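Local coordinates for protein cortical-lytic enzyme (Bacillus cereus, PDB 4S3J) that hydrolyses partially degraded spore-cortex peptidoglycan during germination, as an N-acetylglucosaminidase that probably recognises muramic acid delta-lactam residues, at residues Y64-T69 with A75-V80; N81-K86 with V91-Y96; E106-L111 with K317-Q322. All coordinates share one frame; numbering follows the deposited sequence.

How the contacts relate
From the N terminus, contact 1 comes first: it joins helix 63-70 to helix 74-80 and closes the short turn between the two helices of a LysM domain. Contact 2 follows at once, closing the loop that leads from the end of helix 74-80 to strand 94-96. The two lie in series, with centres about 9 Å apart, and they touch where Ala-78 O accepts a probable hydrogen bond from Leu-83 N. Contact 3 belongs to the glycosyl hydrolase family 18 barrel, where side chains of strands 104-111 and 318-330, separated by strand 404-408, meet after a long excursion of the chain. Its centre lies about 28 Å from that of contact 1 and about 34 Å from that of contact 2. No contact nests within or crosses another.

Contact 1 (Y64-T69 with A75-V80); sequences YRISQT and ASLAKV
Leu-77 sends its CD2 methyl across from helix 74-80 to the side of helix 63-70, where it meets Ile-66 and Ser-67. The closest approach is to backbone, with Leu-77 CD2 3.7 Å from Ser-67 N. Beside it, Ile-66 CG2 lies 3.8 Å from Leu-77 CD2, the two side chains crossing at about a right angle, and Ser-67 CB completes the seat at 3.9 Å from Leu-77 CD2. Leu-77 has CG anti to its backbone N (chi1 177°), which carries CG and its methyls out toward the other helix.

All three touching residues are buried, and Ile-66 also packs on Leu-95 of strand 94-96, within the LysM core. Ser-67 presents its CB to the leucine while its OG turns back to Tyr-64 O, at 2.7 Å; that carbonyl also accepts from Gln-68 N.

Ala-75 and Lys-79, by contrast, lie on the exposed side of helix 74-80. The far side of helix 63-70 docks on helix 387-400, where Arg-65 NH1 bonds Ser-392 and Thr-69 OG1 bonds Asn-395. With no hydrogen bond between the segments, the two helices are joined here by one leucine methyl and dispersion forces, the serine hydroxyl being satisfied within its own helix.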
loop_
_atom_site.group_PDB
_atom_site.type_symbol
_atom_site.label_atom_id
_atom_site.label_comp_id
_atom_site.label_asym_id
_atom_site.label_seq_id
_atom_site.Cartn_x
_atom_site.Cartn_y
_atom_site.Cartn_z
ATOM N N TYR A 64 6.189 12.543 20.309
ATOM C CA TYR A 64 5.753 11.167 20.128
ATOM C C TYR A 64 5.847 10.735 18.648
ATOM O O TYR A 64 6.411 9.676 18.336
ATOM C CB TYR A 64 4.326 10.987 20.645
ATOM C CG TYR A 64 3.811 9.596 20.392
ATOM C CD1 TYR A 64 4.186 8.540 21.204
ATOM C CD2 TYR A 64 2.977 9.338 19.315
ATOM C CE1 TYR A 64 3.723 7.256 20.953
ATOM C CE2 TYR A 64 2.520 8.077 19.061
ATOM C CZ TYR A 64 2.894 7.043 19.882
ATOM O OH TYR A 64 2.420 5.781 19.599
ATOM N N ARG A 65 5.316 11.546 17.738
ATOM C CA ARG A 65 5.349 11.194 16.312
ATOM C C ARG A 65 6.784 11.072 15.812
ATOM O O ARG A 65 7.133 10.138 15.097
ATOM C CB ARG A 65 4.598 12.219 15.454
ATOM C CG ARG A 65 4.648 11.885 13.962
ATOM C CD ARG A 65 4.003 12.970 13.097
ATOM N NE ARG A 65 4.168 12.716 11.662
ATOM C CZ ARG A 65 3.350 11.951 10.934
ATOM N NH1 ARG A 65 2.321 11.360 11.513
ATOM N NH2 ARG A 65 3.570 11.776 9.623
ATOM N N ILE A 66 7.617 12.040 16.166
ATOM C CA ILE A 66 8.983 12.035 15.676
ATOM C C ILE A 66 9.745 10.802 16.188
ATOM O O ILE A 66 10.553 10.209 15.457
ATOM C CB ILE A 66 9.692 13.350 16.089
ATOM C CG1 ILE A 66 8.986 14.545 15.444
ATOM C CG2 ILE A 66 11.186 13.306 15.740
ATOM C CD1 ILE A 66 9.309 15.881 16.108
ATOM N N SER A 67 9.504 10.426 17.443
ATOM C CA SER A 67 10.127 9.233 18.014
ATOM C C SER A 67 9.650 7.974 17.277
ATOM O O SER A 67 10.450 7.079 17.019
ATOM C CB SER A 67 9.859 9.153 19.519
ATOM O OG SER A 67 8.509 8.891 19.840
ATOM N N GLN A 68 8.372 7.916 16.931
ATOM C CA GLN A 68 7.875 6.773 16.169
ATOM C C GLN A 68 8.525 6.736 14.797
ATOM O O GLN A 68 8.985 5.693 14.344
ATOM C CB GLN A 68 6.348 6.810 16.006
ATOM C CG GLN A 68 5.568 6.498 17.264
ATOM C CD GLN A 68 5.835 5.081 17.773
ATOM O OE1 GLN A 68 5.768 4.119 17.012
ATOM N NE2 GLN A 68 6.163 4.958 19.053
ATOM N N THR A 69 8.584 7.886 14.136
ATOM C CA THR A 69 9.146 7.943 12.811
ATOM C C THR A 69 10.585 7.439 12.791
ATOM O O THR A 69 10.934 6.621 11.943
ATOM C CB THR A 69 9.098 9.383 12.252
ATOM O OG1 THR A 69 7.738 9.770 12.038
ATOM C CG2 THR A 69 9.870 9.507 10.923
ATOM N N ALA A 75 11.447 8.771 25.503
ATOM C CA ALA A 75 12.198 9.330 26.637
ATOM C C ALA A 75 13.595 9.766 26.227
ATOM O O ALA A 75 14.097 10.771 26.721
ATOM C CB ALA A 75 12.288 8.320 27.773
ATOM N N SER A 76 14.248 8.993 25.361
ATOM C CA SER A 76 15.596 9.338 24.910
ATOM C C SER A 76 15.588 10.594 24.050
ATOM O O SER A 76 16.450 11.449 24.189
ATOM C CB SER A 76 16.225 8.192 24.128
ATOM O OG SER A 76 16.268 7.012 24.913
ATOM N N LEU A 77 14.621 10.693 23.146
ATOM C CA LEU A 77 14.518 11.874 22.275
ATOM C C LEU A 77 14.259 13.120 23.088
ATOM O O LEU A 77 14.867 14.159 22.852
ATOM C CB LEU A 77 13.397 11.678 21.255
ATOM C CG LEU A 77 13.098 12.846 20.319
ATOM C CD1 LEU A 77 14.284 13.120 19.437
ATOM C CD2 LEU A 77 11.850 12.528 19.446
ATOM N N ALA A 78 13.359 13.015 24.060
ATOM C CA ALA A 78 13.038 14.152 24.922
ATOM C C ALA A 78 14.259 14.551 25.754
ATOM O O ALA A 78 14.630 15.727 25.813
ATOM C CB ALA A 78 11.857 13.814 25.823
ATOM N N LYS A 79 14.885 13.574 26.394
ATOM C CA LYS A 79 16.040 13.858 27.247
ATOM C C LYS A 79 17.174 14.549 26.491
ATOM O O LYS A 79 17.732 15.538 26.979
ATOM C CB LYS A 79 16.531 12.573 27.911
ATOM C CG LYS A 79 17.816 12.720 28.697
ATOM C CD LYS A 79 18.114 11.494 29.555
ATOM C CE LYS A 79 19.515 11.590 30.157
ATOM N NZ LYS A 79 19.793 12.914 30.792
ATOM N N VAL A 80 17.527 14.057 25.309
ATOM C CA VAL A 80 18.727 14.573 24.655
ATOM C C VAL A 80 18.506 16.005 24.150
ATOM O O VAL A 80 19.469 16.721 23.854
ATOM C CB VAL A 80 19.189 13.642 23.505
ATOM C CG1 VAL A 80 18.264 13.729 22.286
ATOM C CG2 VAL A 80 20.628 13.964 23.122
#

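Contact 2 (N81-K86 with V91-Y96); sequences NNLSLK and VGQQLY
Asn-81 and Tyr-96 are joined by a pair of hydrogen bonds in which the asparagine side-chain amide bonds both the N-H and the C=O of the tyrosine backbone. Tyr-96 N donates to Asn-81 OD1 at 2.8 Å, nearly straight at 166°, and arrives in the carbonyl plane on a lone pair. In return Asn-81 ND2 donates to Tyr-96 O, also at 2.8 Å; this bond is more bent, at 153°, and the acceptor sits somewhat out of the asparagine amide plane. Asn-81 ND2 has a second acceptor in Leu-77 O of helix 74-80. Three bonds thus fix the rotation of the amide, and CG lies beside the backbone N (chi1 -74°), turned toward the strand.

The apolar part centres on Leu-83. Its CD1 meets Leu-95 CD2 at 3.7 Å, the two side chains crossing at about a right angle, and both leucines also pack on Leu-63 of helix 63-70. On the polar flank of this patch, Gln-93 NE2 approaches Leu-83 CD1 to 4.0 Å from the opposite direction, while Gln-93 OE1 accepts from His-90 N.

The backbone at the helix end is shaped by a Schellman motif: Asn-82, with positive phi, is its C-prime residue, and Leu-83 N bonds back to Ala-78 O as the chain leaves helix 74-80 for the loop. Strand 94-96 pairs in turn with strand 54-56, making the two-stranded sheet of the LysM fold. The asparagine therefore stands in for a strand neighbour, tying the helix end to the sheet through directional bonds, with leucine packing alongside.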
loop_
_atom_site.group_PDB
_atom_site.type_symbol
_atom_site.label_atom_id
_atom_site.label_comp_id
_atom_site.label_asym_id
_atom_site.label_seq_id
_atom_site.Cartn_x
_atom_site.Cartn_y
_atom_site.Cartn_z
ATOM N N ASN A 81 17.240 16.427 24.100
ATOM C CA ASN A 81 16.888 17.779 23.677
ATOM C C ASN A 81 16.449 18.681 24.824
ATOM O O ASN A 81 16.007 19.809 24.592
ATOM C CB ASN A 81 15.763 17.721 22.635
ATOM C CG ASN A 81 16.250 17.237 21.274
ATOM O OD1 ASN A 81 16.923 17.975 20.536
ATOM N ND2 ASN A 81 15.878 16.003 20.919
ATOM N N ASN A 82 16.557 18.181 26.056
ATOM C CA ASN A 82 16.119 18.916 27.243
ATOM C C ASN A 82 14.668 19.362 27.134
ATOM O O ASN A 82 14.342 20.516 27.393
ATOM C CB ASN A 82 17.007 20.137 27.513
ATOM C CG ASN A 82 16.782 20.707 28.896
ATOM O OD1 ASN A 82 16.324 20.001 29.811
ATOM N ND2 ASN A 82 17.074 21.988 29.058
ATOM N N LEU A 83 13.800 18.451 26.699
ATOM C CA LEU A 83 12.377 18.755 26.529
ATOM C C LEU A 83 11.524 17.810 27.354
ATOM O O LEU A 83 11.971 16.719 27.698
ATOM C CB LEU A 83 11.961 18.656 25.051
ATOM C CG LEU A 83 12.663 19.575 24.056
ATOM C CD1 LEU A 83 12.242 19.236 22.621
ATOM C CD2 LEU A 83 12.370 21.032 24.370
ATOM N N SER A 84 10.293 18.222 27.652
ATOM C CA SER A 84 9.323 17.346 28.309
ATOM C C SER A 84 8.635 16.482 27.256
ATOM O O SER A 84 8.562 16.870 26.086
ATOM C CB SER A 84 8.299 18.163 29.093
ATOM O OG SER A 84 7.327 18.724 28.229
ATOM N N LEU A 85 8.107 15.334 27.683
ATOM C CA LEU A 85 7.512 14.361 26.767
ATOM C C LEU A 85 6.354 14.904 25.915
ATOM O O LEU A 85 6.135 14.425 24.800
ATOM C CB LEU A 85 7.034 13.130 27.559
ATOM C CG LEU A 85 8.130 12.344 28.294
ATOM C CD1 LEU A 85 7.539 11.230 29.160
ATOM C CD2 LEU A 85 9.144 11.772 27.326
ATOM N N LYS A 86 5.629 15.892 26.431
ATOM C CA LYS A 86 4.519 16.530 25.708
ATOM C C LYS A 86 4.823 17.984 25.353
ATOM O O LYS A 86 3.912 18.778 25.120
ATOM C CB LYS A 86 3.210 16.465 26.507
ATOM C CG LYS A 86 2.550 15.094 26.588
ATOM C CD LYS A 86 1.024 15.268 26.609
ATOM C CE LYS A 86 0.267 13.961 26.419
ATOM N NZ LYS A 86 -1.216 14.182 26.464
ATOM N N VAL A 91 7.072 25.064 14.338
ATOM C CA VAL A 91 7.622 24.737 13.019
ATOM C C VAL A 91 8.989 25.387 12.842
ATOM O O VAL A 91 9.166 26.575 13.115
ATOM C CB VAL A 91 6.672 25.181 11.887
ATOM C CG1 VAL A 91 7.317 24.993 10.513
ATOM C CG2 VAL A 91 5.388 24.381 11.962
ATOM N N GLY A 92 9.956 24.585 12.400
ATOM C CA GLY A 92 11.321 25.045 12.207
ATOM C C GLY A 92 12.238 24.782 13.381
ATOM O O GLY A 92 13.452 24.899 13.257
ATOM N N GLN A 93 11.658 24.427 14.519
ATOM C CA GLN A 93 12.444 24.086 15.705
ATOM C C GLN A 93 13.419 22.963 15.381
ATOM O O GLN A 93 13.035 21.950 14.793
ATOM C CB GLN A 93 11.509 23.659 16.841
ATOM C CG GLN A 93 12.181 23.385 18.161
ATOM C CD GLN A 93 11.195 23.055 19.256
ATOM O OE1 GLN A 93 9.993 23.270 19.110
ATOM N NE2 GLN A 93 11.695 22.533 20.363
ATOM N N GLN A 94 14.670 23.132 15.775
ATOM C CA GLN A 94 15.698 22.140 15.523
ATOM C C GLN A 94 15.802 21.138 16.659
ATOM O O GLN A 94 15.957 21.528 17.819
ATOM C CB GLN A 94 17.047 22.831 15.319
ATOM C CG GLN A 94 18.213 21.881 15.151
ATOM C CD GLN A 94 19.539 22.599 15.048
ATOM O OE1 GLN A 94 19.702 23.695 15.586
ATOM N NE2 GLN A 94 20.523 21.943 14.445
ATOM N N LEU A 95 15.804 19.844 16.315
ATOM C CA LEU A 95 15.994 18.776 17.294
ATOM C C LEU A 95 17.166 17.863 16.935
ATOM O O LEU A 95 17.442 17.597 15.753
ATOM C CB LEU A 95 14.731 17.909 17.403
ATOM C CG LEU A 95 13.451 18.627 17.804
ATOM C CD1 LEU A 95 12.272 17.645 17.705
ATOM C CD2 LEU A 95 13.538 19.206 19.200
ATOM N N TYR A 96 17.813 17.334 17.972
ATOM C CA TYR A 96 18.802 16.287 17.804
ATOM C C TYR A 96 18.060 14.943 17.904
ATOM O O TYR A 96 17.291 14.724 18.853
ATOM C CB TYR A 96 19.917 16.368 18.861
ATOM C CG TYR A 96 20.948 15.282 18.677
ATOM C CD1 TYR A 96 20.788 14.047 19.253
ATOM C CD2 TYR A 96 22.060 15.487 17.869
ATOM C CE1 TYR A 96 21.710 13.038 19.054
ATOM C CE2 TYR A 96 22.989 14.482 17.654
ATOM C CZ TYR A 96 22.794 13.246 18.250
ATOM O OH TYR A 96 23.691 12.210 18.065
#

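Contact 3 (E106-L111 with K317-Q322); sequences ESIAYL and KIMMGQ
The TIM barrel of the family 18 glycosidase supplies this contact, in which strands 104-111 and 318-330 lie on either flank of strand 404-408, which runs parallel to and pairs with both. No backbone hydrogen bond joins the two segments, and the contact is made chiefly by the side chain of Met-319; the nearest CA atoms, of Glu-106 and Met-319, are 8.0 Å apart.

Met-319 does most of the reaching. Its chain bends at chi2 (-68°), bringing the thioether round to strand 104-111. Its CG lies 4.1 Å from Ile-108 CD1, and these two side chains cross at about a right angle. Further out, the methyl Met-319 CE settles by Glu-106, 4.0 Å from OE1 and 4.2 Å from CB of that residue, while Met-319 SD comes to 4.2 Å from Glu-106 O. The glutamate crosses the methionine obliquely and runs extended beyond CG, so its aliphatic part and one carboxylate oxygen both border the methyl. Its other oxygen, OE2, forms a salt bridge with Lys-430, near the C terminus.

On the neighbouring side, Glu-106 and Ile-108 also pack on Tyr-135 of strand 135-143. The contact has no hydrogen bond of its own: the thioether of Met-319 bridges two non-adjacent strands inside the barrel by van der Waals contact, while the carboxylate beside it probably has its charge balanced by the lysine.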
loop_
_atom_site.group_PDB
_atom_site.type_symbol
_atom_site.label_atom_id
_atom_site.label_comp_id
_atom_site.label_asym_id
_atom_site.label_seq_id
_atom_site.Cartn_x
_atom_site.Cartn_y
_atom_site.Cartn_z
ATOM N N GLU A 106 7.687 -6.991 6.021
ATOM C CA GLU A 106 7.467 -7.647 4.740
ATOM C C GLU A 106 6.613 -6.722 3.894
ATOM O O GLU A 106 5.670 -6.116 4.399
ATOM C CB GLU A 106 6.812 -9.024 4.904
ATOM C CG GLU A 106 7.723 -9.992 5.654
ATOM C CD GLU A 106 7.332 -11.457 5.557
ATOM O OE1 GLU A 106 6.363 -11.786 4.863
ATOM O OE2 GLU A 106 8.035 -12.286 6.167
ATOM N N SER A 107 6.979 -6.596 2.624
ATOM C CA SER A 107 6.292 -5.719 1.685
ATOM C C SER A 107 5.806 -6.528 0.498
ATOM O O SER A 107 6.513 -7.404 0.022
ATOM C CB SER A 107 7.235 -4.602 1.222
ATOM O OG SER A 107 8.396 -5.172 0.646
ATOM N N ILE A 108 4.610 -6.200 0.009
ATOM C CA ILE A 108 4.045 -6.783 -1.193
ATOM C C ILE A 108 3.675 -5.660 -2.138
ATOM O O ILE A 108 3.274 -4.597 -1.674
ATOM C CB ILE A 108 2.769 -7.597 -0.922
ATOM C CG1 ILE A 108 3.034 -8.677 0.133
ATOM C CG2 ILE A 108 2.216 -8.183 -2.228
ATOM C CD1 ILE A 108 1.761 -9.211 0.726
ATOM N N ALA A 109 3.834 -5.866 -3.438
ATOM C CA ALA A 109 3.198 -4.979 -4.418
ATOM C C ALA A 109 2.501 -5.785 -5.505
ATOM O O ALA A 109 3.035 -6.781 -5.987
ATOM C CB ALA A 109 4.201 -4.043 -5.042
ATOM N N TYR A 110 1.320 -5.319 -5.905
ATOM C CA TYR A 110 0.533 -5.940 -6.951
ATOM C C TYR A 110 0.792 -5.294 -8.296
ATOM O O TYR A 110 0.965 -4.081 -8.376
ATOM C CB TYR A 110 -0.967 -5.842 -6.622
ATOM C CG TYR A 110 -1.418 -6.865 -5.597
ATOM C CD1 TYR A 110 -1.182 -6.687 -4.243
ATOM C CD2 TYR A 110 -2.065 -8.034 -6.003
ATOM C CE1 TYR A 110 -1.586 -7.641 -3.307
ATOM C CE2 TYR A 110 -2.466 -8.992 -5.066
ATOM C CZ TYR A 110 -2.222 -8.783 -3.717
ATOM O OH TYR A 110 -2.588 -9.714 -2.749
ATOM N N LEU A 111 0.791 -6.114 -9.347
ATOM C CA LEU A 111 0.925 -5.684 -10.736
ATOM C C LEU A 111 -0.312 -6.123 -11.476
ATOM O O LEU A 111 -0.633 -7.312 -11.452
ATOM C CB LEU A 111 2.170 -6.308 -11.385
ATOM C CG LEU A 111 2.379 -6.145 -12.888
ATOM C CD1 LEU A 111 2.678 -4.685 -13.219
ATOM C CD2 LEU A 111 3.490 -7.050 -13.421
ATOM N N LYS A 317 0.749 -12.058 11.143
ATOM C CA LYS A 317 0.127 -12.547 9.925
ATOM C C LYS A 317 -0.560 -11.443 9.118
ATOM O O LYS A 317 -1.014 -11.685 8.006
ATOM C CB LYS A 317 -0.898 -13.633 10.237
ATOM C CG LYS A 317 -0.290 -14.886 10.771
ATOM C CD LYS A 317 -1.267 -16.055 10.677
ATOM C CE LYS A 317 -0.632 -17.354 11.196
ATOM N NZ LYS A 317 -1.483 -18.557 10.981
ATOM N N ILE A 318 -0.652 -10.246 9.687
ATOM C CA ILE A 318 -1.434 -9.179 9.058
ATOM C C ILE A 318 -0.590 -8.289 8.137
ATOM O O ILE A 318 0.394 -7.670 8.578
ATOM C CB ILE A 318 -2.129 -8.296 10.120
ATOM C CG1 ILE A 318 -3.095 -9.136 10.950
ATOM C CG2 ILE A 318 -2.876 -7.131 9.440
ATOM C CD1 ILE A 318 -3.608 -8.463 12.214
ATOM N N MET A 319 -0.990 -8.239 6.865
ATOM C CA MET A 319 -0.442 -7.292 5.901
ATOM C C MET A 319 -1.488 -6.226 5.646
ATOM O O MET A 319 -2.584 -6.525 5.177
ATOM C CB MET A 319 -0.044 -7.972 4.588
ATOM C CG MET A 319 0.888 -9.173 4.729
ATOM S SD MET A 319 2.541 -8.693 5.300
ATOM C CE MET A 319 3.018 -10.172 6.212
ATOM N N MET A 320 -1.147 -4.987 5.983
ATOM C CA MET A 320 -2.034 -3.842 5.787
ATOM C C MET A 320 -2.065 -3.414 4.326
ATOM O O MET A 320 -1.035 -3.032 3.761
ATOM C CB MET A 320 -1.571 -2.665 6.663
ATOM C CG MET A 320 -2.434 -1.402 6.541
ATOM S SD MET A 320 -1.690 0.000 7.412
ATOM C CE MET A 320 -0.353 0.408 6.299
ATOM N N GLY A 321 -3.243 -3.460 3.714
ATOM C CA GLY A 321 -3.404 -2.961 2.357
ATOM C C GLY A 321 -3.215 -1.461 2.297
ATOM O O GLY A 321 -3.676 -0.736 3.177
ATOM N N GLN A 322 -2.483 -0.999 1.282
ATOM C CA GLN A 322 -2.240 0.423 1.093
ATOM C C GLN A 322 -2.371 0.817 -0.368
ATOM O O GLN A 322 -1.648 0.310 -1.213
ATOM C CB GLN A 322 -0.850 0.788 1.599
ATOM C CG GLN A 322 -0.513 2.264 1.449
ATOM C CD GLN A 322 -1.430 3.160 2.279
ATOM O OE1 GLN A 322 -1.647 2.916 3.470
ATOM N NE2 GLN A 322 -1.979 4.196 1.645
#